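Local coordinates for flavocytochrome C3 fumarate reductase (Shewanella frigidimarina, PDB 1QO8), which reduces fumarate to succinate, a virtually one-way reaction, in a periplasmic homodimer whose subunits each carry four c-type haems and one FAD, at residues Lys152-Ile162 and Ser331-Asp339; Phe411-Tyr421 and Asn483-Val494. All blocks are in the same frame, centred on the assembly; numbering follows the deposited sequence.

Interaction 1 lies on the FAD itself, whereas interaction 2 belongs to an outlying part of the flavoprotein region, in what is probably the capping domain that stands open in this structure. Their centres are 32 Å apart and their nearest atoms about 11 Å. Strand 489-505 connects them: its first residues pair with 412-417 in interaction 2, and further along Ile-498 and His-499 are hydrogen-bonded to Ser-331 of interaction 1. His-499 is a probable succinate ligand, with its side chain about 3 Å from that of Ser-331. At the near end of interaction 2, the Val-494 side chain lies about 8 Å from that of His-360, another probable succinate ligand.

Interaction 1: Lys152-Ile162 and Ser331-Asp339; sequences KAPFSGGNSMI and SNNITATGD. With FAD (flavin-adenine dinucleotide), chain G.
Lys-152 and Asp-339 approach from opposite directions and meet beside the adenine of FAD. The lysine leaves its backbone with CG between N and the carbonyl carbon (chi1 67°) and then runs extended over one face of the adenine, CD lying 3.8 Å from FAD C5A. Its NZ forms a salt bridge with Asp-339 OD2 (3.1 Å), coming from above the carboxylate plane, and a weak hydrogen bond to Thr-337 OG1. The same OD2 accepts from FAD N6A at 2.9 Å, while Asp-339 OD1 is engaged by Arg-272. Between adenine and pyrophosphate, Thr-335 CG2 packs on Ala-153 CB, next to the ribose.

Farther along, the amides of Asn-159 and Asn-332 are turned 78° to each other and joined by a weak bond from ND2 to OD1. Asn-159 OD1 also takes the backbone N of Asn-333, whose own side-chain ND2 reaches Gly-158 O at 3.0 Å in a nearly straight bond (174°). These links hold the loop whose successive amides grip the FAD phosphate, Asn-159 N on O2A (3.1 Å) and Ser-160 N on O1A (2.9 Å). Loop-borne amides on the pyrophosphate and an acidic side chain on the adenine are part of the dinucleotide site of this FAD-dependent fumarate reductase.

Interaction 2: Phe411-Tyr421 and Asn483-Val494; sequences FAWIIFDNQLY and NMTQSPYYAVKV
With CG set between its backbone N and carbonyl carbon (chi1 74°), the Asp-417 carboxylate reaches the turn at 483-488, where OD2 accepts from Gln-486 N at 2.7 Å and Thr-485 N at 3.0 Å, both on its anti side. The syn lone pair of Asp-417 OD2 takes Gln-419 NE2, 2.9 Å away. OD1 meanwhile caps the helix beginning at 418 by accepting from Gln-419 N. An alanine here would be likely to leave the Thr-485 and Gln-486 amides without their shared acceptor and the helix start without its cap.

Lys-493, its CG anti to the backbone N (chi1 -172°) and its chain fully extended, lies across two rings: CB stands over the six-membered ring of Trp-413, and CE is 3.8 Å from the centroid of the Phe-411 ring, which NZ also faces in a cation-pi contact. Beside Trp-413, Ala-491 CB fills in against CE3 and against Ile-415 CG1. Phe-416, Tyr-490 and Tyr-421 gather on the other face of the sheet. Tyr-490 and Tyr-421 have planes only 4° apart but slid, so that Tyr-490 OH sits 3.6 Å above the centre of the Tyr-421 ring; Phe-416 CE1 touches Tyr-490 CB at 3.3 Å.

Six backbone hydrogen bonds join antiparallel strands 412-417 and 489-494, from Ala-412/Val-494 to Phe-416/Tyr-490. Apolar and aromatic packing thus clothes both faces of this ladder, while at its end several N-H donors converge on one buried carboxylate, which probably favours its ionised form.

Interaction 1: Lys152-Ile162 and Ser331-Asp339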
loop_
_atom_site.group_PDB
_atom_site.type_symbol
_atom_site.label_atom_id
_atom_site.label_comp_id
_atom_site.label_asym_id
_atom_site.label_seq_id
_atom_site.Cartn_x
_atom_site.Cartn_y
_atom_site.Cartn_z
ATOM N N LYS A 152 5.100 -21.907 10.856
ATOM C CA LYS A 152 4.007 -22.657 10.231
ATOM C C LYS A 152 4.489 -23.764 9.305
ATOM O O LYS A 152 3.611 -24.485 8.783
ATOM C CB LYS A 152 3.099 -21.694 9.447
ATOM C CG LYS A 152 3.905 -21.095 8.215
ATOM C CD LYS A 152 2.989 -20.145 7.429
ATOM C CE LYS A 152 3.863 -19.263 6.390
ATOM N NZ LYS A 152 2.783 -18.772 5.422
ATOM N N ALA A 153 5.774 -23.738 8.967
ATOM C CA ALA A 153 6.248 -24.677 7.934
ATOM C C ALA A 153 6.667 -26.020 8.586
ATOM O O ALA A 153 6.886 -26.074 9.808
ATOM C CB ALA A 153 7.493 -24.057 7.269
ATOM N N PRO A 154 6.927 -27.000 7.752
ATOM C CA PRO A 154 7.362 -28.335 8.107
ATOM C C PRO A 154 8.708 -28.402 8.846
ATOM O O PRO A 154 9.108 -29.265 9.591
ATOM C CB PRO A 154 7.483 -29.051 6.771
ATOM C CG PRO A 154 6.815 -28.222 5.739
ATOM C CD PRO A 154 6.340 -26.946 6.354
ATOM N N PHE A 155 9.545 -27.388 8.579
ATOM C CA PHE A 155 10.908 -27.384 9.063
ATOM C C PHE A 155 11.124 -25.891 9.161
ATOM O O PHE A 155 10.560 -25.052 8.512
ATOM C CB PHE A 155 12.052 -27.953 8.267
ATOM C CG PHE A 155 11.972 -27.782 6.784
ATOM C CD1 PHE A 155 11.208 -28.656 6.028
ATOM C CD2 PHE A 155 12.604 -26.720 6.167
ATOM C CE1 PHE A 155 11.111 -28.574 4.667
ATOM C CE2 PHE A 155 12.507 -26.600 4.768
ATOM C CZ PHE A 155 11.794 -27.528 4.045
ATOM N N SER A 156 12.086 -25.512 9.961
ATOM C CA SER A 156 12.384 -24.123 9.994
ATOM C C SER A 156 13.480 -23.630 9.003
ATOM O O SER A 156 14.139 -24.429 8.322
ATOM C CB SER A 156 12.880 -23.771 11.356
ATOM O OG SER A 156 14.114 -24.453 11.526
ATOM N N GLY A 157 13.535 -22.289 8.946
ATOM C CA GLY A 157 14.514 -21.629 8.080
ATOM C C GLY A 157 14.008 -20.635 7.021
ATOM O O GLY A 157 14.803 -19.731 6.692
ATOM N N GLY A 158 12.797 -20.789 6.435
ATOM C CA GLY A 158 12.212 -19.769 5.601
ATOM C C GLY A 158 13.147 -19.450 4.364
ATOM O O GLY A 158 13.668 -20.356 3.689
ATOM N N ASN A 159 13.182 -18.166 3.974
ATOM C CA ASN A 159 14.056 -17.735 2.887
ATOM C C ASN A 159 15.511 -17.722 3.363
ATOM O O ASN A 159 16.410 -17.861 2.521
ATOM C CB ASN A 159 13.687 -16.338 2.329
ATOM C CG ASN A 159 12.513 -16.417 1.362
ATOM O OD1 ASN A 159 12.363 -17.369 0.632
ATOM N ND2 ASN A 159 11.610 -15.401 1.322
ATOM N N SER A 160 15.737 -17.404 4.636
ATOM C CA SER A 160 17.038 -17.256 5.195
ATOM C C SER A 160 17.932 -18.465 4.896
ATOM O O SER A 160 19.070 -18.212 4.479
ATOM C CB SER A 160 17.097 -17.112 6.739
ATOM O OG SER A 160 16.377 -15.932 7.119
ATOM N N MET A 161 17.392 -19.682 4.842
ATOM C CA MET A 161 18.192 -20.869 4.736
ATOM C C MET A 161 18.601 -21.123 3.302
ATOM O O MET A 161 19.325 -22.066 3.023
ATOM C CB MET A 161 17.343 -22.089 5.261
ATOM C CG MET A 161 16.254 -22.536 4.340
ATOM S SD MET A 161 14.948 -23.591 4.973
ATOM C CE MET A 161 15.925 -25.121 5.276
ATOM N N ILE A 162 17.978 -20.425 2.326
ATOM C CA ILE A 162 18.371 -20.646 0.932
ATOM C C ILE A 162 19.193 -19.483 0.425
ATOM O O ILE A 162 19.347 -19.381 -0.766
ATOM C CB ILE A 162 17.207 -20.887 -0.019
ATOM C CG1 ILE A 162 16.235 -19.698 0.109
ATOM C CG2 ILE A 162 16.606 -22.283 0.285
ATOM C CD1 ILE A 162 15.094 -19.895 -0.895
ATOM N N SER A 331 11.903 -16.268 -6.416
ATOM C CA SER A 331 12.901 -17.208 -6.012
ATOM C C SER A 331 12.619 -17.720 -4.579
ATOM O O SER A 331 13.535 -18.260 -4.027
ATOM C CB SER A 331 14.150 -16.313 -5.966
ATOM O OG SER A 331 13.686 -15.341 -5.017
ATOM N N ASN A 332 11.570 -17.250 -3.897
ATOM C CA ASN A 332 11.377 -17.448 -2.477
ATOM C C ASN A 332 11.021 -18.866 -2.068
ATOM O O ASN A 332 10.350 -19.565 -2.803
ATOM C CB ASN A 332 10.190 -16.586 -1.953
ATOM C CG ASN A 332 10.622 -15.111 -1.934
ATOM O OD1 ASN A 332 10.139 -14.396 -1.074
ATOM N ND2 ASN A 332 11.631 -14.748 -2.747
ATOM N N ASN A 333 11.239 -19.166 -0.781
ATOM C CA ASN A 333 10.491 -20.339 -0.244
ATOM C C ASN A 333 8.998 -20.028 -0.201
ATOM O O ASN A 333 8.552 -18.846 -0.101
ATOM C CB ASN A 333 11.054 -20.531 1.161
ATOM C CG ASN A 333 10.668 -21.852 1.802
ATOM O OD1 ASN A 333 9.753 -22.531 1.260
ATOM N ND2 ASN A 333 11.484 -22.172 2.787
ATOM N N ILE A 334 8.121 -21.030 -0.263
ATOM C CA ILE A 334 6.695 -20.939 -0.243
ATOM C C ILE A 334 6.128 -20.478 1.128
ATOM O O ILE A 334 5.000 -20.005 1.159
ATOM C CB ILE A 334 6.015 -22.286 -0.602
ATOM C CG1 ILE A 334 6.455 -23.338 0.432
ATOM C CG2 ILE A 334 6.437 -22.663 -2.048
ATOM C CD1 ILE A 334 5.688 -24.640 0.309
ATOM N N THR A 335 6.919 -20.230 2.133
ATOM C CA THR A 335 6.546 -19.657 3.402
ATOM C C THR A 335 6.312 -18.153 3.371
ATOM O O THR A 335 5.667 -17.614 4.298
ATOM C CB THR A 335 7.680 -19.913 4.436
ATOM O OG1 THR A 335 8.847 -19.323 3.882
ATOM C CG2 THR A 335 7.860 -21.399 4.691
ATOM N N ALA A 336 6.640 -17.454 2.225
ATOM C CA ALA A 336 6.785 -16.003 2.318
ATOM C C ALA A 336 5.489 -15.357 1.800
ATOM O O ALA A 336 5.480 -14.673 0.773
ATOM C CB ALA A 336 7.996 -15.407 1.545
ATOM N N THR A 337 4.430 -15.464 2.639
ATOM C CA THR A 337 3.103 -15.106 2.242
ATOM C C THR A 337 2.564 -13.854 2.939
ATOM O O THR A 337 1.349 -13.630 2.773
ATOM C CB THR A 337 2.095 -16.239 2.216
ATOM O OG1 THR A 337 1.890 -16.751 3.536
ATOM C CG2 THR A 337 2.583 -17.325 1.180
ATOM N N GLY A 338 3.446 -13.109 3.591
ATOM C CA GLY A 338 3.065 -11.759 4.054
ATOM C C GLY A 338 2.175 -11.817 5.334
ATOM O O GLY A 338 1.609 -10.768 5.695
ATOM N N ASP A 339 2.150 -12.970 6.047
ATOM C CA ASP A 339 1.157 -13.124 7.102
ATOM C C ASP A 339 1.372 -12.051 8.157
ATOM O O ASP A 339 0.436 -11.562 8.820
ATOM C CB ASP A 339 1.297 -14.497 7.785
ATOM C CG ASP A 339 0.921 -15.675 6.970
ATOM O OD1 ASP A 339 0.262 -15.533 5.916
ATOM O OD2 ASP A 339 1.217 -16.841 7.353
HETATM P PA FAD G . 12.463 -15.795 6.638
HETATM O O1A FAD G . 13.830 -16.408 6.650
HETATM O O2A FAD G . 11.643 -15.944 5.569
HETATM O O5B FAD G . 11.703 -16.721 7.655
HETATM C C5B FAD G . 10.334 -16.424 8.154
HETATM C C4B FAD G . 9.821 -17.711 8.975
HETATM O O4B FAD G . 8.442 -17.297 9.429
HETATM C C3B FAD G . 9.530 -18.914 8.019
HETATM O O3B FAD G . 10.191 -20.084 8.201
HETATM C C2B FAD G . 7.972 -18.896 7.806
HETATM O O2B FAD G . 7.369 -20.195 7.583
HETATM C C1B FAD G . 7.555 -18.454 9.158
HETATM N N9A FAD G . 6.223 -17.836 9.180
HETATM C C8A FAD G . 5.638 -17.028 8.237
HETATM N N7A FAD G . 4.396 -16.751 8.523
HETATM C C5A FAD G . 4.129 -17.404 9.723
HETATM C C6A FAD G . 2.917 -17.568 10.521
HETATM N N6A FAD G . 1.770 -17.020 10.229
HETATM N N1A FAD G . 3.090 -18.284 11.660
HETATM C C2A FAD G . 4.253 -18.952 11.971
HETATM N N3A FAD G . 5.411 -18.870 11.278
HETATM C C4A FAD G . 5.258 -18.107 10.162
HETATM N N1 FAD G . 19.803 -11.335 1.511
HETATM C C2 FAD G . 21.020 -11.034 1.876
HETATM O O2 FAD G . 21.378 -10.116 2.537
HETATM N N3 FAD G . 22.148 -11.828 1.505
HETATM C C4 FAD G . 21.860 -12.952 0.738
HETATM O O4 FAD G . 22.760 -13.639 0.348
HETATM C C4X FAD G . 20.496 -13.226 0.292
HETATM N N5 FAD G . 20.244 -14.277 -0.503
HETATM C C5X FAD G . 18.977 -14.592 -0.859
HETATM C C6 FAD G . 18.784 -15.714 -1.677
HETATM C C7 FAD G . 17.509 -16.064 -2.050
HETATM C C7M FAD G . 17.217 -17.247 -2.917
HETATM C C8 FAD G . 16.406 -15.283 -1.547
HETATM C C8M FAD G . 15.007 -15.699 -1.887
HETATM C C9 FAD G . 16.590 -14.205 -0.721
HETATM C C9A FAD G . 17.859 -13.824 -0.350
HETATM N N10 FAD G . 18.175 -12.718 0.463
HETATM C C10 FAD G . 19.437 -12.399 0.790
HETATM C "C1'" FAD G . 17.113 -12.101 1.318
HETATM C "C2'" FAD G . 17.252 -12.619 2.789
HETATM O "O2'" FAD G . 17.569 -14.034 2.563
HETATM C "C3'" FAD G . 15.811 -12.638 3.355
HETATM O "O3'" FAD G . 15.242 -11.322 3.339
HETATM C "C4'" FAD G . 15.946 -12.803 4.906
HETATM O "O4'" FAD G . 16.483 -14.152 5.061
HETATM C "C5'" FAD G . 14.477 -12.816 5.463
HETATM O "O5'" FAD G . 14.660 -13.389 6.906
HETATM P P FAD G . 13.496 -13.456 7.913
HETATM O O1P FAD G . 14.121 -14.020 9.169
HETATM O O2P FAD G . 12.959 -12.170 7.887
HETATM O O3P FAD G . 12.523 -14.295 7.243
#

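Interaction 2: Phe411-Tyr421 and Asn483-Val494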
loop_
_atom_site.group_PDB
_atom_site.type_symbol
_atom_site.label_atom_id
_atom_site.label_comp_id
_atom_site.label_asym_id
_atom_site.label_seq_id
_atom_site.Cartn_x
_atom_site.Cartn_y
_atom_site.Cartn_z
ATOM N N PHE A 411 8.076 -15.541 -20.435
ATOM C CA PHE A 411 9.359 -16.120 -20.031
ATOM C C PHE A 411 10.347 -16.068 -21.208
ATOM O O PHE A 411 9.948 -15.755 -22.315
ATOM C CB PHE A 411 9.157 -17.560 -19.567
ATOM C CG PHE A 411 8.860 -18.511 -20.687
ATOM C CD1 PHE A 411 7.565 -18.679 -21.115
ATOM C CD2 PHE A 411 9.863 -19.231 -21.314
ATOM C CE1 PHE A 411 7.211 -19.575 -22.121
ATOM C CE2 PHE A 411 9.558 -20.066 -22.378
ATOM C CZ PHE A 411 8.236 -20.268 -22.784
ATOM N N ALA A 412 11.582 -16.471 -20.938
ATOM C CA ALA A 412 12.527 -16.523 -22.105
ATOM C C ALA A 412 13.360 -17.761 -21.888
ATOM O O ALA A 412 13.248 -18.473 -20.843
ATOM C CB ALA A 412 13.317 -15.208 -22.117
ATOM N N TRP A 413 14.192 -18.072 -22.842
ATOM C CA TRP A 413 15.210 -19.115 -22.719
ATOM C C TRP A 413 16.622 -18.541 -22.727
ATOM O O TRP A 413 17.003 -17.746 -23.615
ATOM C CB TRP A 413 15.012 -20.007 -23.942
ATOM C CG TRP A 413 13.782 -20.851 -23.984
ATOM C CD1 TRP A 413 12.710 -20.701 -24.796
ATOM C CD2 TRP A 413 13.555 -22.071 -23.240
ATOM N NE1 TRP A 413 11.811 -21.704 -24.547
ATOM C CE2 TRP A 413 12.314 -22.568 -23.632
ATOM C CE3 TRP A 413 14.308 -22.794 -22.346
ATOM C CZ2 TRP A 413 11.753 -23.751 -23.108
ATOM C CZ3 TRP A 413 13.798 -23.970 -21.802
ATOM C CH2 TRP A 413 12.503 -24.422 -22.186
ATOM N N ILE A 414 17.505 -18.983 -21.838
ATOM C CA ILE A 414 18.898 -18.578 -22.008
ATOM C C ILE A 414 19.692 -19.746 -22.615
ATOM O O ILE A 414 19.520 -20.847 -22.074
ATOM C CB ILE A 414 19.498 -18.031 -20.729
ATOM C CG1 ILE A 414 18.864 -16.645 -20.489
ATOM C CG2 ILE A 414 21.012 -17.970 -20.790
ATOM C CD1 ILE A 414 19.151 -16.051 -19.140
ATOM N N ILE A 415 20.400 -19.453 -23.702
ATOM C CA ILE A 415 20.871 -20.465 -24.690
ATOM C C ILE A 415 22.362 -20.362 -24.952
ATOM O O ILE A 415 22.812 -19.245 -24.733
ATOM C CB ILE A 415 20.045 -20.180 -25.926
ATOM C CG1 ILE A 415 19.008 -21.286 -25.722
ATOM C CG2 ILE A 415 20.262 -19.903 -27.410
ATOM C CD1 ILE A 415 17.686 -20.628 -25.696
ATOM N N PHE A 416 23.053 -21.495 -25.097
ATOM C CA PHE A 416 24.506 -21.411 -25.230
ATOM C C PHE A 416 24.987 -22.751 -25.782
ATOM O O PHE A 416 24.156 -23.673 -25.850
ATOM C CB PHE A 416 25.284 -20.958 -24.004
ATOM C CG PHE A 416 24.869 -21.766 -22.792
ATOM C CD1 PHE A 416 25.417 -23.020 -22.549
ATOM C CD2 PHE A 416 23.837 -21.264 -21.964
ATOM C CE1 PHE A 416 24.975 -23.708 -21.395
ATOM C CE2 PHE A 416 23.425 -21.961 -20.818
ATOM C CZ PHE A 416 23.981 -23.194 -20.551
ATOM N N ASP A 417 26.277 -22.841 -26.191
ATOM C CA ASP A 417 26.662 -24.166 -26.760
ATOM C C ASP A 417 27.715 -24.709 -25.844
ATOM O O ASP A 417 27.949 -24.080 -24.785
ATOM C CB ASP A 417 27.136 -23.931 -28.210
ATOM C CG ASP A 417 28.517 -23.295 -28.295
ATOM O OD1 ASP A 417 29.086 -22.699 -27.333
ATOM O OD2 ASP A 417 29.103 -23.384 -29.419
ATOM N N ASN A 418 28.456 -25.766 -26.125
ATOM C CA ASN A 418 29.512 -26.402 -25.332
ATOM C C ASN A 418 30.671 -25.545 -25.030
ATOM O O ASN A 418 31.399 -25.807 -24.060
ATOM C CB ASN A 418 30.027 -27.705 -26.006
ATOM C CG ASN A 418 31.125 -28.554 -25.412
ATOM O OD1 ASN A 418 31.400 -29.755 -25.495
ATOM N ND2 ASN A 418 32.068 -28.104 -24.565
ATOM N N GLN A 419 30.929 -24.421 -25.788
ATOM C CA GLN A 419 32.048 -23.566 -25.396
ATOM C C GLN A 419 31.742 -22.888 -24.088
ATOM O O GLN A 419 32.526 -22.636 -23.153
ATOM C CB GLN A 419 32.440 -22.501 -26.499
ATOM C CG GLN A 419 32.326 -23.013 -27.931
ATOM C CD GLN A 419 32.410 -21.883 -28.969
ATOM O OE1 GLN A 419 33.384 -21.124 -29.079
ATOM N NE2 GLN A 419 31.338 -21.602 -29.675
ATOM N N LEU A 420 30.479 -22.326 -24.003
ATOM C CA LEU A 420 30.142 -21.675 -22.744
ATOM C C LEU A 420 30.109 -22.774 -21.661
ATOM O O LEU A 420 30.590 -22.522 -20.598
ATOM C CB LEU A 420 28.739 -20.982 -22.755
ATOM C CG LEU A 420 28.541 -19.968 -21.636
ATOM C CD1 LEU A 420 27.645 -18.802 -22.158
ATOM C CD2 LEU A 420 27.802 -20.556 -20.411
ATOM N N TYR A 421 29.492 -23.893 -21.931
ATOM C CA TYR A 421 29.317 -24.944 -20.906
ATOM C C TYR A 421 30.687 -25.294 -20.354
ATOM O O TYR A 421 30.884 -25.322 -19.141
ATOM C CB TYR A 421 28.702 -26.221 -21.474
ATOM C CG TYR A 421 28.370 -27.325 -20.463
ATOM C CD1 TYR A 421 27.135 -27.318 -19.805
ATOM C CD2 TYR A 421 29.249 -28.392 -20.237
ATOM C CE1 TYR A 421 26.823 -28.345 -18.944
ATOM C CE2 TYR A 421 28.980 -29.411 -19.364
ATOM C CZ TYR A 421 27.721 -29.359 -18.687
ATOM O OH TYR A 421 27.344 -30.367 -17.837
ATOM N N ASN A 483 29.889 -17.821 -30.178
ATOM C CA ASN A 483 28.830 -18.183 -31.061
ATOM C C ASN A 483 28.288 -19.529 -30.576
ATOM O O ASN A 483 28.765 -20.046 -29.566
ATOM C CB ASN A 483 29.604 -18.489 -32.380
ATOM C CG ASN A 483 30.505 -19.666 -31.949
ATOM O OD1 ASN A 483 31.270 -19.554 -30.972
ATOM N ND2 ASN A 483 30.602 -20.832 -32.456
ATOM N N MET A 484 27.442 -20.135 -31.345
ATOM C CA MET A 484 26.766 -21.379 -31.048
ATOM C C MET A 484 27.032 -22.274 -32.265
ATOM O O MET A 484 26.271 -22.268 -33.241
ATOM C CB MET A 484 25.272 -21.093 -30.802
ATOM C CG MET A 484 25.069 -20.395 -29.441
ATOM S SD MET A 484 23.318 -20.085 -29.045
ATOM C CE MET A 484 22.768 -21.758 -28.939
ATOM N N THR A 485 28.125 -23.006 -32.199
ATOM C CA THR A 485 28.551 -23.924 -33.248
ATOM C C THR A 485 29.058 -25.212 -32.647
ATOM O O THR A 485 29.239 -26.143 -33.450
ATOM C CB THR A 485 29.798 -23.331 -33.989
ATOM O OG1 THR A 485 30.726 -22.952 -32.967
ATOM C CG2 THR A 485 29.473 -22.100 -34.798
ATOM N N GLN A 486 29.278 -25.319 -31.314
ATOM C CA GLN A 486 29.828 -26.596 -30.826
ATOM C C GLN A 486 28.866 -27.340 -29.906
ATOM O O GLN A 486 28.288 -26.859 -28.893
ATOM C CB GLN A 486 31.110 -26.271 -30.082
ATOM C CG GLN A 486 32.211 -25.653 -30.977
ATOM C CD GLN A 486 33.488 -25.555 -30.161
ATOM O OE1 GLN A 486 33.598 -26.316 -29.191
ATOM N NE2 GLN A 486 34.405 -24.661 -30.485
ATOM N N SER A 487 28.547 -28.544 -30.311
ATOM C CA SER A 487 27.526 -29.361 -29.683
ATOM C C SER A 487 27.815 -30.131 -28.455
ATOM O O SER A 487 29.039 -30.050 -28.384
ATOM C CB SER A 487 26.948 -30.206 -30.819
ATOM O OG SER A 487 26.843 -31.558 -30.538
ATOM N N PRO A 488 27.095 -29.986 -27.338
ATOM C CA PRO A 488 25.661 -30.062 -27.317
ATOM C C PRO A 488 25.219 -28.578 -27.241
ATOM O O PRO A 488 26.021 -27.732 -26.847
ATOM C CB PRO A 488 25.125 -30.840 -26.147
ATOM C CG PRO A 488 26.302 -31.422 -25.466
ATOM C CD PRO A 488 27.470 -30.829 -26.180
ATOM N N TYR A 489 23.980 -28.272 -27.537
ATOM C CA TYR A 489 23.404 -26.958 -27.325
ATOM C C TYR A 489 22.436 -27.012 -26.125
ATOM O O TYR A 489 21.847 -28.054 -25.903
ATOM C CB TYR A 489 22.672 -26.453 -28.567
ATOM C CG TYR A 489 23.624 -26.446 -29.782
ATOM C CD1 TYR A 489 23.773 -27.578 -30.542
ATOM C CD2 TYR A 489 24.362 -25.346 -30.080
ATOM C CE1 TYR A 489 24.672 -27.556 -31.629
ATOM C CE2 TYR A 489 25.227 -25.292 -31.161
ATOM C CZ TYR A 489 25.365 -26.431 -31.932
ATOM O OH TYR A 489 26.259 -26.382 -32.982
ATOM N N TYR A 490 22.389 -25.933 -25.344
ATOM C CA TYR A 490 21.724 -25.951 -24.057
ATOM C C TYR A 490 20.701 -24.825 -23.932
ATOM O O TYR A 490 20.935 -23.785 -24.547
ATOM C CB TYR A 490 22.755 -25.668 -22.956
ATOM C CG TYR A 490 23.736 -26.815 -22.801
ATOM C CD1 TYR A 490 23.495 -27.923 -22.005
ATOM C CD2 TYR A 490 24.934 -26.754 -23.534
ATOM C CE1 TYR A 490 24.439 -28.952 -21.925
ATOM C CE2 TYR A 490 25.888 -27.744 -23.452
ATOM C CZ TYR A 490 25.620 -28.830 -22.632
ATOM O OH TYR A 490 26.575 -29.814 -22.566
ATOM N N ALA A 491 19.689 -25.041 -23.071
ATOM C CA ALA A 491 18.816 -23.916 -22.699
ATOM C C ALA A 491 18.283 -24.024 -21.253
ATOM O O ALA A 491 17.977 -25.134 -20.790
ATOM C CB ALA A 491 17.607 -23.888 -23.611
ATOM N N VAL A 492 18.069 -22.854 -20.630
ATOM C CA VAL A 492 17.433 -22.816 -19.345
ATOM C C VAL A 492 16.178 -21.886 -19.428
ATOM O O VAL A 492 16.322 -20.785 -19.987
ATOM C CB VAL A 492 18.051 -22.036 -18.199
ATOM C CG1 VAL A 492 17.748 -22.715 -16.859
ATOM C CG2 VAL A 492 19.415 -21.487 -18.435
ATOM N N LYS A 493 15.073 -22.338 -18.840
ATOM C CA LYS A 493 13.867 -21.501 -18.926
ATOM C C LYS A 493 13.785 -20.482 -17.812
ATOM O O LYS A 493 14.029 -20.846 -16.661
ATOM C CB LYS A 493 12.647 -22.423 -18.946
ATOM C CG LYS A 493 11.312 -21.707 -19.218
ATOM C CD LYS A 493 10.307 -22.894 -19.263
ATOM C CE LYS A 493 8.976 -22.614 -19.842
ATOM N NZ LYS A 493 8.134 -23.904 -19.757
ATOM N N VAL A 494 13.677 -19.165 -18.113
ATOM C CA VAL A 494 13.699 -18.144 -17.042
ATOM C C VAL A 494 12.612 -17.115 -17.146
ATOM O O VAL A 494 11.929 -17.005 -18.147
ATOM C CB VAL A 494 15.033 -17.387 -17.035
ATOM C CG1 VAL A 494 16.183 -18.397 -16.972
ATOM C CG2 VAL A 494 15.174 -16.543 -18.339
HETATM O O HOH W 1 27.640 -20.404 -26.445
#